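Local coordinates for inositol polyphosphate multikinase alpha (Arabidopsis thaliana, PDB 4FRF), which phosphorylates inositol phosphates with ATP, accepting a broad range of substrates and converting inositol 1,4,5-trisphosphate into the 1,3,4,5,6-pentakisphosphate, at residues I49-P54 with L191-T196; N42-E47 with Q201-F206; G186-L191 with F261-L266. All blocks are in the same frame, centred on the assembly; numbering follows the deposited sequence.

Contact 1. Residues I49-P54 with L191-T196; sequences IHRYFP and LLELKT
I49 and Y52 bring the end of helix 47-50 and the type I beta turn H50-F53 against E193 and L194 of helix 187-200, with the CA atoms of I49 and L194 7.2 Å apart. In this inositol polyphosphate kinase fold, helix 187-200 packs on strand 231-235 of the five-stranded antiparallel sheet, and the turn lies against it: Y52 is bonded to L234 through the backbone, and both Y52 and L194 touch V232. F53 N closes the turn on H50 O with a weak 3.0 Å bond; just before it, Y52 N bonds to I49 O. CB of Y52 is directed at the helix, and with CG anti to the carbonyl carbon (chi1 -70°) the ring lies beside L194. L194 CG lies over one face of it, 4.3 Å from the ring centroid and 16° off the normal, in a CH-pi contact; the opposite face carries R51 CG. R51 then bends at chi3, and its guanidinium remains beyond salt-bridge distance of E193, with NH1 4.1 Å from OE1. This charge may still favour an ionised carboxylate. E193 reaches the edge of the Y52 ring with its chain extended beyond CG and its carboxylate almost perpendicular to the ring. There Y52 OH donates a 2.7 Å hydrogen bond to E193 OE1, meeting it on the anti side, 35° out of the carboxylate plane.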
ATOM      1  N   ILE A  49      -0.103   5.249  19.753  1.00 91.99           N
ATOM      2  CA  ILE A  49       0.752   5.267  18.569  1.00 90.10           C
ATOM      3  C   ILE A  49       2.079   5.941  18.881  1.00 93.22           C
ATOM      4  O   ILE A  49       3.118   5.579  18.328  1.00 92.97           O
ATOM      5  CB  ILE A  49       0.055   5.980  17.366  1.00 88.79           C
ATOM      6  CG1 ILE A  49      -1.095   5.125  16.837  1.00 85.00           C
ATOM      7  CG2 ILE A  49       1.041   6.283  16.235  1.00 87.23           C
ATOM      8  CD1 ILE A  49      -0.704   3.718  16.499  1.00 79.47           C
ATOM      9  N   HIS A  50       2.040   6.920  19.780  1.00 96.64           N
ATOM     10  CA  HIS A  50       3.233   7.671  20.172  1.00 98.96           C
ATOM     11  C   HIS A  50       4.364   6.717  20.593  1.00 99.39           C
ATOM     12  O   HIS A  50       5.545   6.967  20.322  1.00100.43           O
ATOM     13  CB  HIS A  50       2.895   8.631  21.316  1.00101.90           C
ATOM     14  CG  HIS A  50       2.299   9.930  20.868  1.00103.67           C
ATOM     15  ND1 HIS A  50       3.064  11.054  20.627  1.00108.43           N
ATOM     16  CD2 HIS A  50       1.009  10.308  20.695  1.00103.40           C
ATOM     17  CE1 HIS A  50       2.275  12.055  20.276  1.00108.84           C
ATOM     18  NE2 HIS A  50       1.023  11.627  20.304  1.00106.34           N
ATOM     19  N   ARG A  51       3.986   5.593  21.192  1.00 98.12           N
ATOM     20  CA  ARG A  51       4.954   4.624  21.682  1.00 99.37           C
ATOM     21  C   ARG A  51       5.750   3.932  20.567  1.00 97.23           C
ATOM     22  O   ARG A  51       6.497   3.005  20.829  1.00 98.21           O
ATOM     23  CB  ARG A  51       4.250   3.567  22.524  1.00 99.12           C
ATOM     24  CG  ARG A  51       3.623   2.466  21.694  1.00 99.22           C
ATOM     25  CD  ARG A  51       2.939   1.425  22.566  1.00106.32           C
ATOM     26  NE  ARG A  51       3.846   0.336  22.949  1.00111.11           N
ATOM     27  CZ  ARG A  51       4.018  -0.778  22.238  1.00108.36           C
ATOM     28  NH1 ARG A  51       3.364  -0.945  21.104  1.00107.95           N
ATOM     29  NH2 ARG A  51       4.846  -1.722  22.658  1.00108.44           N
ATOM     30  N   TYR A  52       5.527   4.322  19.320  1.00 95.54           N
ATOM     31  CA  TYR A  52       6.284   3.746  18.208  1.00 92.84           C
ATOM     32  C   TYR A  52       7.263   4.754  17.651  1.00 94.28           C
ATOM     33  O   TYR A  52       7.691   4.647  16.503  1.00 93.36           O
ATOM     34  CB  TYR A  52       5.347   3.253  17.101  1.00 89.17           C
ATOM     35  CG  TYR A  52       4.546   2.033  17.485  1.00 86.37           C
ATOM     36  CD1 TYR A  52       5.167   0.804  17.675  1.00 85.12           C
ATOM     37  CD2 TYR A  52       3.167   2.106  17.653  1.00 85.28           C
ATOM     38  CE1 TYR A  52       4.445  -0.317  18.044  1.00 82.34           C
ATOM     39  CE2 TYR A  52       2.433   0.990  18.027  1.00 83.45           C
ATOM     40  CZ  TYR A  52       3.083  -0.217  18.233  1.00 82.34           C
ATOM     41  OH  TYR A  52       2.373  -1.323  18.623  1.00 80.97           O
ATOM     42  N   PHE A  53       7.603   5.744  18.468  1.00 96.27           N
ATOM     43  CA  PHE A  53       8.424   6.847  18.019  1.00 98.03           C
ATOM     44  C   PHE A  53       9.382   7.244  19.128  1.00101.79           C
ATOM     45  O   PHE A  53       8.973   7.419  20.277  1.00104.09           O
ATOM     46  CB  PHE A  53       7.546   8.050  17.635  1.00 97.91           C
ATOM     47  CG  PHE A  53       6.735   7.851  16.375  1.00 94.08           C
ATOM     48  CD1 PHE A  53       7.132   8.436  15.177  1.00 93.28           C
ATOM     49  CD2 PHE A  53       5.530   7.137  16.401  1.00 91.43           C
ATOM     50  CE1 PHE A  53       6.363   8.265  14.005  1.00 91.68           C
ATOM     51  CE2 PHE A  53       4.763   6.961  15.228  1.00 86.49           C
ATOM     52  CZ  PHE A  53       5.182   7.527  14.042  1.00 85.84           C
ATOM     53  N   PRO A  54      10.664   7.406  18.794  1.00103.16           N
ATOM     54  CA  PRO A  54      11.579   7.913  19.798  1.00106.87           C
ATOM     55  C   PRO A  54      10.932   9.056  20.580  1.00108.91           C
ATOM     56  O   PRO A  54      10.368   9.964  19.979  1.00109.01           O
ATOM     57  CB  PRO A  54      12.757   8.443  18.963  1.00108.76           C
ATOM     58  CG  PRO A  54      12.299   8.361  17.501  1.00104.71           C
ATOM     59  CD  PRO A  54      11.297   7.290  17.472  1.00101.92           C
ATOM     60  N   LEU A 191       3.135  -4.314  14.600  1.00 76.79           N
ATOM     61  CA  LEU A 191       3.086  -3.912  13.196  1.00 75.19           C
ATOM     62  C   LEU A 191       1.639  -3.678  12.736  1.00 73.44           C
ATOM     63  O   LEU A 191       1.356  -2.747  11.961  1.00 72.62           O
ATOM     64  CB  LEU A 191       3.757  -4.957  12.314  1.00 75.01           C
ATOM     65  CG  LEU A 191       5.284  -4.940  12.315  1.00 76.32           C
ATOM     66  CD1 LEU A 191       5.833  -5.951  11.302  1.00 74.88           C
ATOM     67  CD2 LEU A 191       5.788  -3.551  12.001  1.00 76.41           C
ATOM     68  N   LEU A 192       0.730  -4.502  13.253  1.00 71.92           N
ATOM     69  CA  LEU A 192      -0.679  -4.386  12.947  1.00 70.14           C
ATOM     70  C   LEU A 192      -1.287  -3.079  13.422  1.00 72.05           C
ATOM     71  O   LEU A 192      -1.985  -2.389  12.647  1.00 73.04           O
ATOM     72  CB  LEU A 192      -1.446  -5.559  13.515  1.00 68.49           C
ATOM     73  CG  LEU A 192      -1.278  -6.830  12.679  1.00 67.15           C
ATOM     74  CD1 LEU A 192      -1.945  -8.001  13.355  1.00 64.38           C
ATOM     75  CD2 LEU A 192      -1.763  -6.672  11.206  1.00 56.95           C
ATOM     76  N   GLU A 193      -1.021  -2.717  14.673  1.00 73.34           N
ATOM     77  CA  GLU A 193      -1.469  -1.427  15.195  1.00 74.90           C
ATOM     78  C   GLU A 193      -1.059  -0.264  14.299  1.00 74.89           C
ATOM     79  O   GLU A 193      -1.860   0.637  14.031  1.00 75.62           O
ATOM     80  CB  GLU A 193      -0.938  -1.202  16.592  1.00 77.52           C
ATOM     81  CG  GLU A 193      -1.782  -1.836  17.661  1.00 81.55           C
ATOM     82  CD  GLU A 193      -1.369  -1.412  19.026  1.00 87.62           C
ATOM     83  OE1 GLU A 193      -0.267  -0.830  19.166  1.00 93.15           O
ATOM     84  OE2 GLU A 193      -2.131  -1.670  19.970  1.00 91.14           O
ATOM     85  N   LEU A 194       0.189  -0.281  13.849  1.00 74.84           N
ATOM     86  CA  LEU A 194       0.690   0.742  12.943  1.00 75.68           C
ATOM     87  C   LEU A 194      -0.067   0.719  11.613  1.00 75.34           C
ATOM     88  O   LEU A 194      -0.321   1.771  11.008  1.00 75.57           O
ATOM     89  CB  LEU A 194       2.175   0.530  12.680  1.00 75.94           C
ATOM     90  CG  LEU A 194       3.180   1.121  13.650  1.00 77.40           C
ATOM     91  CD1 LEU A 194       4.422   0.284  13.648  1.00 78.26           C
ATOM     92  CD2 LEU A 194       3.499   2.546  13.263  1.00 77.32           C
ATOM     93  N   LYS A 195      -0.363  -0.483  11.117  1.00 74.39           N
ATOM     94  CA  LYS A 195      -1.076  -0.600   9.862  1.00 73.69           C
ATOM     95  C   LYS A 195      -2.419   0.103   9.962  1.00 73.46           C
ATOM     96  O   LYS A 195      -2.707   1.021   9.184  1.00 73.07           O
ATOM     97  CB  LYS A 195      -1.286  -2.056   9.476  1.00 73.34           C
ATOM     98  CG  LYS A 195      -2.215  -2.237   8.271  1.00 72.44           C
ATOM     99  CD  LYS A 195      -2.539  -3.685   8.056  1.00 71.23           C
ATOM    100  CE  LYS A 195      -3.908  -3.846   7.473  1.00 74.37           C
ATOM    101  NZ  LYS A 195      -4.594  -5.077   8.025  1.00 77.31           N
ATOM    102  N   THR A 196      -3.235  -0.317  10.933  1.00 72.34           N
ATOM    103  CA  THR A 196      -4.492   0.346  11.167  1.00 71.61           C
ATOM    104  C   THR A 196      -4.263   1.829  11.064  1.00 73.63           C
ATOM    105  O   THR A 196      -4.835   2.483  10.215  1.00 75.24           O
ATOM    106  CB  THR A 196      -5.035   0.073  12.546  1.00 72.11           C
ATOM    107  OG1 THR A 196      -5.423  -1.296  12.650  1.00 71.50           O
ATOM    108  CG2 THR A 196      -6.236   0.962  12.815  1.00 70.83           C
TER

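Contact 2. Residues N42-E47 with Q201-F206; sequences NTEVPE and QTLYHF
The loop linking helix 32-41 to helix 47-50 lies against the chain that leaves helix 187-200 for the short strand 204-205, with N42, E44 and V45 meeting L203 and Y204. The closest pair of CA atoms, those of V45 and Q201, is 8.2 Å apart, and side chains bridge the interval. L203 supplies the apolar part: its CD1 methyl lies 4.1 Å from V45 CG2, and the same methyl also approaches E44 CB and N42 ND2, so one branch is shared by three residues of the loop. V45 leans further on W197 of helix 187-200, tying the loop to the helix as well as to the chain that follows it.

N42 does two jobs. Its OD1 accepts from E44 N, nearly in line with the C=O, closing an Asx turn that ties the amide to its own loop. The other end of the amide, ND2, then faces Y204, whose side chain comes from the opposite direction; amide and ring planes are 52° apart. Here ND2 gives a weak hydrogen bond to Y204 OH, 3.4 Å long and bent to 138° at the hydrogen. The stronger partner of Y204 OH is S38 OG on helix 32-41, and F35 of that helix meets the ring edge-to-face.

Within the other segment, Q201, the first residue to leave helical geometry, braces the backbone that presents L203 and Y204. Its OE1 accepts from both L203 N and Y204 N, the latter in the carbonyl plane on a lone pair. Q201 NE2 returns a nearly straight bond to Y204 O, 2.7 Å long and in the plane of the glutamine amide.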
ATOM      1  N   ASN A  42       1.622  17.414  18.482  1.00126.31           N
ATOM      2  CA  ASN A  42       0.380  17.137  17.734  1.00123.34           C
ATOM      3  C   ASN A  42      -0.588  16.200  18.461  1.00121.90           C
ATOM      4  O   ASN A  42      -0.287  15.020  18.715  1.00119.50           O
ATOM      5  CB  ASN A  42       0.685  16.611  16.324  1.00120.09           C
ATOM      6  CG  ASN A  42      -0.577  16.230  15.546  1.00115.66           C
ATOM      7  OD1 ASN A  42      -1.557  15.740  16.115  1.00111.60           O
ATOM      8  ND2 ASN A  42      -0.540  16.429  14.237  1.00113.07           N
ATOM      9  N   THR A  43      -1.779  16.724  18.728  1.00123.56           N
ATOM     10  CA  THR A  43      -2.751  16.049  19.575  1.00123.01           C
ATOM     11  C   THR A  43      -3.735  15.174  18.801  1.00118.33           C
ATOM     12  O   THR A  43      -4.646  14.591  19.383  1.00117.48           O
ATOM     13  CB  THR A  43      -3.542  17.067  20.429  1.00127.02           C
ATOM     14  OG1 THR A  43      -4.503  16.373  21.236  1.00127.25           O
ATOM     15  CG2 THR A  43      -4.264  18.084  19.530  1.00128.17           C
ATOM     16  N   GLU A  44      -3.549  15.072  17.493  1.00115.68           N
ATOM     17  CA  GLU A  44      -4.460  14.278  16.676  1.00111.89           C
ATOM     18  C   GLU A  44      -3.971  12.833  16.507  1.00107.93           C
ATOM     19  O   GLU A  44      -4.649  12.004  15.900  1.00104.48           O
ATOM     20  CB  GLU A  44      -4.665  14.937  15.315  1.00112.51           C
ATOM     21  CG  GLU A  44      -6.103  14.867  14.796  1.00111.96           C
ATOM     22  CD  GLU A  44      -6.444  16.024  13.867  1.00114.98           C
ATOM     23  OE1 GLU A  44      -7.136  15.783  12.862  1.00113.71           O
ATOM     24  OE2 GLU A  44      -5.998  17.169  14.129  1.00117.93           O
ATOM     25  N   VAL A  45      -2.787  12.550  17.048  1.00107.80           N
ATOM     26  CA  VAL A  45      -2.203  11.210  17.018  1.00103.74           C
ATOM     27  C   VAL A  45      -2.647  10.440  18.257  1.00103.07           C
ATOM     28  O   VAL A  45      -2.297  10.806  19.362  1.00106.39           O
ATOM     29  CB  VAL A  45      -0.652  11.291  17.036  1.00104.78           C
ATOM     30  CG1 VAL A  45      -0.042   9.950  16.684  1.00102.73           C
ATOM     31  CG2 VAL A  45      -0.150  12.383  16.100  1.00104.09           C
ATOM     32  N   PRO A  46      -3.430   9.371  18.083  1.00100.13           N
ATOM     33  CA  PRO A  46      -3.806   8.682  19.323  1.00100.27           C
ATOM     34  C   PRO A  46      -2.577   8.277  20.115  1.00101.48           C
ATOM     35  O   PRO A  46      -1.491   8.151  19.543  1.00100.31           O
ATOM     36  CB  PRO A  46      -4.588   7.451  18.840  1.00 96.58           C
ATOM     37  CG  PRO A  46      -4.178   7.241  17.431  1.00 94.20           C
ATOM     38  CD  PRO A  46      -3.665   8.554  16.880  1.00 97.26           C
ATOM     39  N   GLU A  47      -2.740   8.121  21.427  1.00104.22           N
ATOM     40  CA  GLU A  47      -1.597   8.023  22.339  1.00107.40           C
ATOM     41  C   GLU A  47      -0.915   6.655  22.290  1.00104.35           C
ATOM     42  O   GLU A  47       0.284   6.536  22.607  1.00105.37           O
ATOM     43  CB  GLU A  47      -1.998   8.393  23.783  1.00111.27           C
ATOM     44  CG  GLU A  47      -1.855   9.894  24.113  1.00119.26           C
ATOM     45  CD  GLU A  47      -0.514  10.234  24.783  1.00129.68           C
ATOM     46  OE1 GLU A  47       0.175   9.294  25.239  1.00133.08           O
ATOM     47  OE2 GLU A  47      -0.160  11.441  24.883  1.00134.18           O
ATOM     48  N   GLN A 201      -4.500   7.786   9.038  1.00 75.93           N
ATOM     49  CA  GLN A 201      -3.779   9.042   9.277  1.00 75.99           C
ATOM     50  C   GLN A 201      -3.352   9.720   7.982  1.00 76.19           C
ATOM     51  O   GLN A 201      -2.763   9.087   7.108  1.00 73.70           O
ATOM     52  CB  GLN A 201      -2.576   8.850  10.239  1.00 76.84           C
ATOM     53  CG  GLN A 201      -1.255   8.359   9.605  1.00 71.10           C
ATOM     54  CD  GLN A 201      -0.444   9.475   8.943  1.00 69.04           C
ATOM     55  OE1 GLN A 201      -0.676  10.666   9.181  1.00 70.68           O
ATOM     56  NE2 GLN A 201       0.498   9.090   8.092  1.00 65.93           N
ATOM     57  N   THR A 202      -3.673  11.007   7.856  1.00 78.55           N
ATOM     58  CA  THR A 202      -3.199  11.804   6.723  1.00 80.48           C
ATOM     59  C   THR A 202      -2.354  12.994   7.168  1.00 83.89           C
ATOM     60  O   THR A 202      -2.209  13.960   6.430  1.00 86.15           O
ATOM     61  CB  THR A 202      -4.365  12.338   5.840  1.00 81.11           C
ATOM     62  OG1 THR A 202      -5.062  13.376   6.532  1.00 83.61           O
ATOM     63  CG2 THR A 202      -5.341  11.230   5.482  1.00 78.67           C
ATOM     64  N   LEU A 203      -1.764  12.903   8.354  1.00 85.00           N
ATOM     65  CA  LEU A 203      -1.006  14.015   8.915  1.00 88.09           C
ATOM     66  C   LEU A 203       0.393  14.101   8.325  1.00 89.36           C
ATOM     67  O   LEU A 203       0.853  15.179   7.917  1.00 92.11           O
ATOM     68  CB  LEU A 203      -0.935  13.892  10.432  1.00 88.58           C
ATOM     69  CG  LEU A 203      -2.283  13.726  11.142  1.00 88.46           C
ATOM     70  CD1 LEU A 203      -2.122  13.105  12.542  1.00 87.16           C
ATOM     71  CD2 LEU A 203      -3.020  15.054  11.214  1.00 91.10           C
ATOM     72  N   TYR A 204       1.080  12.970   8.285  1.00 87.80           N
ATOM     73  CA  TYR A 204       2.454  12.963   7.797  1.00 88.97           C
ATOM     74  C   TYR A 204       2.631  11.933   6.688  1.00 86.77           C
ATOM     75  O   TYR A 204       1.932  10.904   6.660  1.00 82.45           O
ATOM     76  CB  TYR A 204       3.436  12.686   8.943  1.00 89.83           C
ATOM     77  CG  TYR A 204       3.268  13.607  10.130  1.00 91.31           C
ATOM     78  CD1 TYR A 204       3.912  14.836  10.174  1.00 95.94           C
ATOM     79  CD2 TYR A 204       2.452  13.256  11.197  1.00 89.88           C
ATOM     80  CE1 TYR A 204       3.750  15.694  11.249  1.00 99.19           C
ATOM     81  CE2 TYR A 204       2.288  14.104  12.284  1.00 92.83           C
ATOM     82  CZ  TYR A 204       2.936  15.319  12.302  1.00 98.28           C
ATOM     83  OH  TYR A 204       2.770  16.173  13.370  1.00103.50           O
ATOM     84  N   HIS A 205       3.505  12.267   5.734  1.00 87.78           N
ATOM     85  CA  HIS A 205       4.034  11.297   4.781  1.00 85.63           C
ATOM     86  C   HIS A 205       5.466  10.976   5.163  1.00 87.12           C
ATOM     87  O   HIS A 205       6.357  11.851   5.109  1.00 89.28           O
ATOM     88  CB  HIS A 205       4.008  11.855   3.366  1.00 85.96           C
ATOM     89  CG  HIS A 205       2.648  11.878   2.754  1.00 84.42           C
ATOM     90  ND1 HIS A 205       2.344  12.647   1.649  1.00 82.61           N
ATOM     91  CD2 HIS A 205       1.507  11.226   3.088  1.00 80.73           C
ATOM     92  CE1 HIS A 205       1.074  12.469   1.332  1.00 81.36           C
ATOM     93  NE2 HIS A 205       0.545  11.608   2.185  1.00 80.38           N
ATOM     94  N   PHE A 206       5.697   9.722   5.529  1.00 84.82           N
ATOM     95  CA  PHE A 206       6.990   9.316   6.038  1.00 86.37           C
ATOM     96  C   PHE A 206       7.994   8.961   4.933  1.00 87.57           C
ATOM     97  O   PHE A 206       8.454   7.830   4.850  1.00 86.97           O
ATOM     98  CB  PHE A 206       6.817   8.169   7.027  1.00 83.71           C
ATOM     99  CG  PHE A 206       6.186   8.588   8.319  1.00 84.28           C
ATOM    100  CD1 PHE A 206       6.954   9.205   9.319  1.00 88.14           C
ATOM    101  CD2 PHE A 206       4.822   8.442   8.519  1.00 80.62           C
ATOM    102  CE1 PHE A 206       6.372   9.606  10.524  1.00 87.25           C
ATOM    103  CE2 PHE A 206       4.225   8.847   9.708  1.00 82.26           C
ATOM    104  CZ  PHE A 206       5.006   9.422  10.721  1.00 87.36           C
TER

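Contact 3. Residues G186-L191 with F261-L266; sequences GILTQL and FIREIL
L188 and L191 of helix 187-191 pack against I262 of helix 261-265, the two short segments running nearly antiparallel at 151° with their axes 10.8 Å apart. This is a helix-helix interface beside the sheet of the kinase fold: the first turns of helix 187-200 meet the C-terminal end of helix 249-265, and on another side I187 and L191 touch V232 of strand 231-235. Van der Waals contacts carry the interface. L188 is its centre; chi1 of -171° sets CG anti to the backbone N, and the two methyls branching from it meet different partners. The L188 and I262 side chains slide past each other in opposite directions, leaving L188 CD1 4.1 Å from I262 CG2. L188 CD2 turns to the more exposed end, where it lies 3.9 Å from R263 CG and 4.1 Å from L266 CD1; the arginine thus contributes the aliphatic start of its chain. One turn further along, the CB of L191, itself a buried residue, is also directed at the other helix, where F258 and I259 touch it too. L191 meets I262 at about a right angle, and the extended branch of the isoleucine brings its CD1 to 3.7 Å from L191 CD1.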
ATOM      1  N   GLY A 186       3.809  -9.047  20.689  1.00 88.35           N
ATOM      2  CA  GLY A 186       4.949  -9.204  19.809  1.00 87.75           C
ATOM      3  C   GLY A 186       4.996  -8.196  18.676  1.00 86.55           C
ATOM      4  O   GLY A 186       4.190  -7.257  18.607  1.00 86.42           O
ATOM      5  N   ILE A 187       5.921  -8.409  17.761  1.00 85.28           N
ATOM      6  CA  ILE A 187       6.085  -7.508  16.667  1.00 83.24           C
ATOM      7  C   ILE A 187       4.870  -7.520  15.736  1.00 80.68           C
ATOM      8  O   ILE A 187       4.490  -6.479  15.181  1.00 79.18           O
ATOM      9  CB  ILE A 187       7.365  -7.821  15.911  1.00 83.97           C
ATOM     10  CG1 ILE A 187       8.561  -7.576  16.832  1.00 86.50           C
ATOM     11  CG2 ILE A 187       7.451  -6.992  14.614  1.00 82.73           C
ATOM     12  CD1 ILE A 187       9.794  -7.072  16.138  1.00 88.13           C
ATOM     13  N   LEU A 188       4.225  -8.674  15.603  1.00 79.86           N
ATOM     14  CA  LEU A 188       3.109  -8.770  14.672  1.00 78.19           C
ATOM     15  C   LEU A 188       1.991  -7.838  15.130  1.00 78.12           C
ATOM     16  O   LEU A 188       1.582  -6.932  14.397  1.00 76.18           O
ATOM     17  CB  LEU A 188       2.600 -10.215  14.524  1.00 77.16           C
ATOM     18  CG  LEU A 188       1.580 -10.361  13.383  1.00 73.42           C
ATOM     19  CD1 LEU A 188       2.186  -9.887  12.090  1.00 70.53           C
ATOM     20  CD2 LEU A 188       1.018 -11.798  13.238  1.00 71.17           C
ATOM     21  N   THR A 189       1.568  -8.014  16.379  1.00 79.44           N
ATOM     22  CA  THR A 189       0.577  -7.143  16.979  1.00 80.04           C
ATOM     23  C   THR A 189       0.975  -5.689  16.792  1.00 80.24           C
ATOM     24  O   THR A 189       0.162  -4.856  16.417  1.00 80.17           O
ATOM     25  CB  THR A 189       0.454  -7.409  18.473  1.00 82.47           C
ATOM     26  OG1 THR A 189       0.108  -8.782  18.687  1.00 86.49           O
ATOM     27  CG2 THR A 189      -0.606  -6.511  19.097  1.00 82.90           C
ATOM     28  N   GLN A 190       2.231  -5.379  17.090  1.00 81.96           N
ATOM     29  CA  GLN A 190       2.712  -4.014  16.985  1.00 81.19           C
ATOM     30  C   GLN A 190       2.622  -3.526  15.539  1.00 78.64           C
ATOM     31  O   GLN A 190       2.045  -2.474  15.273  1.00 78.57           O
ATOM     32  CB  GLN A 190       4.144  -3.884  17.552  1.00 82.85           C
ATOM     33  CG  GLN A 190       4.213  -4.076  19.059  1.00 85.21           C
ATOM     34  CD  GLN A 190       5.648  -4.114  19.621  1.00 90.33           C
ATOM     35  OE1 GLN A 190       6.520  -3.331  19.214  1.00 92.66           O
ATOM     36  NE2 GLN A 190       5.870  -4.984  20.606  1.00 88.88           N
ATOM     37  N   LEU A 191       3.135  -4.314  14.600  1.00 76.79           N
ATOM     38  CA  LEU A 191       3.086  -3.912  13.196  1.00 75.19           C
ATOM     39  C   LEU A 191       1.639  -3.678  12.736  1.00 73.44           C
ATOM     40  O   LEU A 191       1.356  -2.747  11.961  1.00 72.62           O
ATOM     41  CB  LEU A 191       3.757  -4.957  12.314  1.00 75.01           C
ATOM     42  CG  LEU A 191       5.284  -4.940  12.315  1.00 76.32           C
ATOM     43  CD1 LEU A 191       5.833  -5.951  11.302  1.00 74.88           C
ATOM     44  CD2 LEU A 191       5.788  -3.551  12.001  1.00 76.41           C
ATOM     45  N   PHE A 261       5.121 -11.203   5.231  1.00 67.90           N
ATOM     46  CA  PHE A 261       6.337 -12.029   5.358  1.00 69.52           C
ATOM     47  C   PHE A 261       6.442 -12.604   6.756  1.00 70.73           C
ATOM     48  O   PHE A 261       6.689 -13.796   6.948  1.00 71.96           O
ATOM     49  CB  PHE A 261       7.562 -11.201   5.098  1.00 69.51           C
ATOM     50  CG  PHE A 261       7.955 -11.127   3.675  1.00 69.77           C
ATOM     51  CD1 PHE A 261       9.135 -11.709   3.247  1.00 72.03           C
ATOM     52  CD2 PHE A 261       7.241 -10.343   2.786  1.00 68.95           C
ATOM     53  CE1 PHE A 261       9.572 -11.553   1.931  1.00 73.92           C
ATOM     54  CE2 PHE A 261       7.656 -10.205   1.455  1.00 67.81           C
ATOM     55  CZ  PHE A 261       8.817 -10.803   1.031  1.00 69.32           C
ATOM     56  N   ILE A 262       6.224 -11.743   7.734  1.00 70.96           N
ATOM     57  CA  ILE A 262       6.300 -12.127   9.112  1.00 72.95           C
ATOM     58  C   ILE A 262       5.155 -13.048   9.498  1.00 74.15           C
ATOM     59  O   ILE A 262       5.300 -13.900  10.357  1.00 75.78           O
ATOM     60  CB  ILE A 262       6.356 -10.886  10.009  1.00 72.20           C
ATOM     61  CG1 ILE A 262       7.735 -10.255   9.886  1.00 72.19           C
ATOM     62  CG2 ILE A 262       6.057 -11.236  11.452  1.00 70.76           C
ATOM     63  CD1 ILE A 262       7.836  -8.898  10.445  1.00 72.21           C
ATOM     64  N   ARG A 263       4.031 -12.919   8.824  1.00 75.65           N
ATOM     65  CA  ARG A 263       2.906 -13.787   9.135  1.00 78.19           C
ATOM     66  C   ARG A 263       3.124 -15.201   8.573  1.00 79.40           C
ATOM     67  O   ARG A 263       2.845 -16.198   9.250  1.00 79.87           O
ATOM     68  CB  ARG A 263       1.586 -13.177   8.655  1.00 77.73           C
ATOM     69  CG  ARG A 263       0.477 -13.285   9.709  1.00 83.12           C
ATOM     70  CD  ARG A 263      -0.728 -12.387   9.419  1.00 85.08           C
ATOM     71  NE  ARG A 263      -1.716 -13.051   8.595  1.00 87.20           N
ATOM     72  CZ  ARG A 263      -2.463 -12.421   7.688  1.00 94.75           C
ATOM     73  NH1 ARG A 263      -2.345 -11.102   7.509  1.00 95.53           N
ATOM     74  NH2 ARG A 263      -3.346 -13.101   6.969  1.00 97.29           N
ATOM     75  N   GLU A 264       3.687 -15.272   7.364  1.00 79.95           N
ATOM     76  CA  GLU A 264       4.167 -16.523   6.792  1.00 82.84           C
ATOM     77  C   GLU A 264       4.967 -17.273   7.821  1.00 84.04           C
ATOM     78  O   GLU A 264       4.671 -18.429   8.164  1.00 85.48           O
ATOM     79  CB  GLU A 264       5.085 -16.225   5.616  1.00 85.08           C
ATOM     80  CG  GLU A 264       4.370 -15.787   4.346  1.00 91.24           C
ATOM     81  CD  GLU A 264       4.198 -16.929   3.350  1.00100.63           C
ATOM     82  OE1 GLU A 264       5.125 -17.787   3.245  1.00106.29           O
ATOM     83  OE2 GLU A 264       3.151 -16.955   2.659  1.00101.29           O
ATOM     84  N   ILE A 265       5.979 -16.587   8.339  1.00 83.24           N
ATOM     85  CA  ILE A 265       6.948 -17.189   9.222  1.00 83.39           C
ATOM     86  C   ILE A 265       6.338 -17.817  10.488  1.00 83.55           C
ATOM     87  O   ILE A 265       6.917 -18.730  11.040  1.00 86.60           O
ATOM     88  CB  ILE A 265       8.090 -16.197   9.548  1.00 83.41           C
ATOM     89  CG1 ILE A 265       8.877 -15.880   8.271  1.00 83.19           C
ATOM     90  CG2 ILE A 265       9.020 -16.755  10.606  1.00 85.87           C
ATOM     91  CD1 ILE A 265      10.001 -14.869   8.450  1.00 79.40           C
ATOM     92  N   LEU A 266       5.138 -17.408  10.891  1.00 81.47           N
ATOM     93  CA  LEU A 266       4.512 -18.030  12.079  1.00 82.67           C
ATOM     94  C   LEU A 266       3.609 -19.227  11.755  1.00 83.87           C
ATOM     95  O   LEU A 266       3.442 -19.607  10.578  1.00 85.51           O
ATOM     96  CB  LEU A 266       3.776 -16.995  12.934  1.00 81.15           C
ATOM     97  CG  LEU A 266       4.663 -15.920  13.600  1.00 81.78           C
ATOM     98  CD1 LEU A 266       3.873 -14.681  13.943  1.00 79.80           C
ATOM     99  CD2 LEU A 266       5.377 -16.437  14.837  1.00 81.20           C
TER

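Overall arrangement
Helix 187-200 connects the three contacts. Contact 3 uses its first turns, contact 1 its middle, and contact 2 the chain leaving it for strand 204-205. Contacts 1 and 3 share L191, have centres about 14 Å apart, and touch through Y52 and R51 against Q190. Contacts 1 and 2 have centres about 11 Å apart and meet where F53 packs on F206; along the chain contact 1 is nested inside the loop closed by contact 2, while the segments of contact 3 alternate with those of both. Contacts 2 and 3 do not touch, their nearest atoms being about 12 Å apart. The helix joins N-terminal residues 42-54 to helix 249-265, beside the five-stranded sheet.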